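Local structure of putative secreted salivary protein (Xenopsylla cheopis, 5K6D) at residues K47-V52 / C73-K78. The protein inhibits the host voltage-gated sodium channel Nav1.5, acting as a secreted toxin in the saliva of the flea. Residues are numbered along the deposited sequence; the frame is centred on the assembly and turned at random.
Sequences KHCTGV and CYCKSK
Cys49 and Cys75 are joined by a disulfide, their SG atoms 2.0 Å apart. Its CB–SG–SG–CB torsion of -73° gives the bridge a left-handed twist and leaves the CB atoms of Cys49 and Cys75 3.6 Å apart. Each sulfur stands anti to its own carbonyl carbon and beside its own backbone N, a rotation that turns it toward the other segment. A third sulfur touches the bridge from the flank: Cys73 SG lies 3.3 Å from Cys49 SG, and the Cys75 SG–Cys49 SG–Cys73 SG angle of about 94° shows that it approaches nearly perpendicular to the S–S bond. Cys73 SG is itself bonded to Cys45, one helical turn before Cys49. Two cysteines four apart on helix 38-51, tied to two cysteines flanking one residue on strand 73-76, define the cysteine-stabilised alpha/beta (CSαβ) motif, the scaffold of scorpion sodium-channel toxins. The axes of the short segments 47-51 and 73-76 approach to 8.1 Å, and both cysteine side chains of the strand start toward the helix. Between them Tyr74 starts away from it; its side chain touches Pro68 and Thr27, and its OH is hydrogen-bonded to Asn69 N. Strand 73-76 is central in the antiparallel sheet, between 26-28 and 57-60. On the helix, Val52 CB sits 3.7 Å above one face of the His48 ring, offset toward its rim, while His48 NE2 is hydrogen-bonded to Cys8 O near the N-terminus.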
loop_
_atom_site.group_PDB
_atom_site.type_symbol
_atom_site.label_atom_id
_atom_site.label_comp_id
_atom_site.label_asym_id
_atom_site.label_seq_id
_atom_site.Cartn_x
_atom_site.Cartn_y
_atom_site.Cartn_z
ATOM N N LYS A 47 -1.953 -1.635 -7.990
ATOM C CA LYS A 47 -3.145 -0.864 -8.322
ATOM C C LYS A 47 -3.733 -0.151 -7.105
ATOM O O LYS A 47 -4.208 0.975 -7.220
ATOM C CB LYS A 47 -4.188 -1.772 -8.971
ATOM C CG LYS A 47 -5.567 -1.148 -9.181
ATOM C CD LYS A 47 -5.592 0.148 -9.991
ATOM C CE LYS A 47 -5.114 -0.032 -11.416
ATOM N NZ LYS A 47 -5.512 1.133 -12.266
ATOM N N HIS A 48 -3.725 -0.783 -5.939
ATOM C CA HIS A 48 -4.141 -0.061 -4.740
ATOM C C HIS A 48 -3.249 1.167 -4.548
ATOM O O HIS A 48 -3.724 2.271 -4.250
ATOM C CB HIS A 48 -4.097 -0.980 -3.517
ATOM C CG HIS A 48 -4.526 -0.315 -2.253
ATOM N ND1 HIS A 48 -5.850 -0.145 -1.895
ATOM C CD2 HIS A 48 -3.786 0.261 -1.277
ATOM C CE1 HIS A 48 -5.897 0.494 -0.739
ATOM N NE2 HIS A 48 -4.661 0.750 -0.344
ATOM N N CYS A 49 -1.957 0.984 -4.764
ATOM C CA CYS A 49 -1.016 2.080 -4.596
ATOM C C CYS A 49 -1.238 3.213 -5.583
ATOM O O CYS A 49 -1.223 4.379 -5.194
ATOM C CB CYS A 49 0.422 1.578 -4.709
ATOM S SG CYS A 49 0.897 0.480 -3.357
ATOM N N THR A 50 -1.436 2.892 -6.859
ATOM C CA THR A 50 -1.622 3.954 -7.844
ATOM C C THR A 50 -3.048 4.505 -7.833
ATOM O O THR A 50 -3.260 5.707 -8.024
ATOM C CB THR A 50 -1.300 3.487 -9.272
ATOM O OG1 THR A 50 -2.179 2.413 -9.634
ATOM C CG2 THR A 50 0.158 3.034 -9.395
ATOM N N GLY A 51 -4.030 3.630 -7.621
ATOM C CA GLY A 51 -5.419 4.016 -7.750
ATOM C C GLY A 51 -6.076 4.546 -6.498
ATOM O O GLY A 51 -7.050 5.287 -6.591
ATOM N N VAL A 52 -5.569 4.159 -5.333
ATOM C CA VAL A 52 -6.163 4.588 -4.069
ATOM C C VAL A 52 -5.193 5.469 -3.287
ATOM O O VAL A 52 -5.559 6.565 -2.867
ATOM C CB VAL A 52 -6.631 3.373 -3.213
ATOM C CG1 VAL A 52 -7.238 3.845 -1.901
ATOM C CG2 VAL A 52 -7.654 2.526 -3.991
ATOM N N CYS A 73 1.052 -4.129 1.850
ATOM C CA CYS A 73 1.464 -3.556 0.585
ATOM C C CYS A 73 2.128 -2.222 0.899
ATOM O O CYS A 73 1.611 -1.470 1.714
ATOM C CB CYS A 73 0.233 -3.403 -0.301
ATOM S SG CYS A 73 0.362 -2.374 -1.768
ATOM N N TYR A 74 3.263 -1.933 0.269
ATOM C CA TYR A 74 4.037 -0.735 0.578
ATOM C C TYR A 74 4.122 0.139 -0.663
ATOM O O TYR A 74 4.722 -0.247 -1.676
ATOM C CB TYR A 74 5.424 -1.121 1.106
ATOM C CG TYR A 74 5.317 -1.921 2.385
ATOM C CD1 TYR A 74 5.173 -3.301 2.358
ATOM C CD2 TYR A 74 5.333 -1.286 3.625
ATOM C CE1 TYR A 74 5.046 -4.029 3.529
ATOM C CE2 TYR A 74 5.217 -2.007 4.798
ATOM C CZ TYR A 74 5.083 -3.376 4.742
ATOM O OH TYR A 74 4.966 -4.120 5.899
ATOM N N CYS A 75 3.496 1.313 -0.572
ATOM C CA CYS A 75 3.331 2.198 -1.714
ATOM C C CYS A 75 4.337 3.328 -1.738
ATOM O O CYS A 75 4.590 3.973 -0.720
ATOM C CB CYS A 75 1.929 2.802 -1.720
ATOM S SG CYS A 75 0.585 1.612 -1.708
ATOM N N LYS A 76 4.872 3.580 -2.923
ATOM C CA LYS A 76 5.805 4.663 -3.165
ATOM C C LYS A 76 5.081 5.892 -3.711
ATOM O O LYS A 76 4.144 5.765 -4.501
ATOM C CB LYS A 76 6.872 4.196 -4.156
ATOM C CG LYS A 76 8.097 5.083 -4.248
ATOM C CD LYS A 76 9.150 4.498 -5.193
ATOM C CE LYS A 76 9.142 2.972 -5.203
ATOM N NZ LYS A 76 10.484 2.410 -5.559
ATOM N N SER A 77 5.520 7.080 -3.309
ATOM C CA SER A 77 4.917 8.315 -3.790
ATOM C C SER A 77 5.221 8.552 -5.263
ATOM O O SER A 77 6.088 7.900 -5.848
ATOM C CB SER A 77 5.423 9.507 -2.982
ATOM O OG SER A 77 6.753 9.824 -3.360
ATOM N N LYS A 78 4.518 9.508 -5.856
ATOM C CA LYS A 78 4.907 10.016 -7.162
ATOM C C LYS A 78 6.068 10.988 -6.997
ATOM O O LYS A 78 6.476 11.293 -5.872
ATOM C CB LYS A 78 3.731 10.696 -7.861
ATOM C CG LYS A 78 2.609 9.742 -8.204
ATOM C CD LYS A 78 1.419 10.466 -8.815
ATOM C CE LYS A 78 0.282 9.500 -9.107
ATOM N NZ LYS A 78 -0.946 10.191 -9.593
ATOM O OXT LYS A 78 6.623 11.479 -7.982
#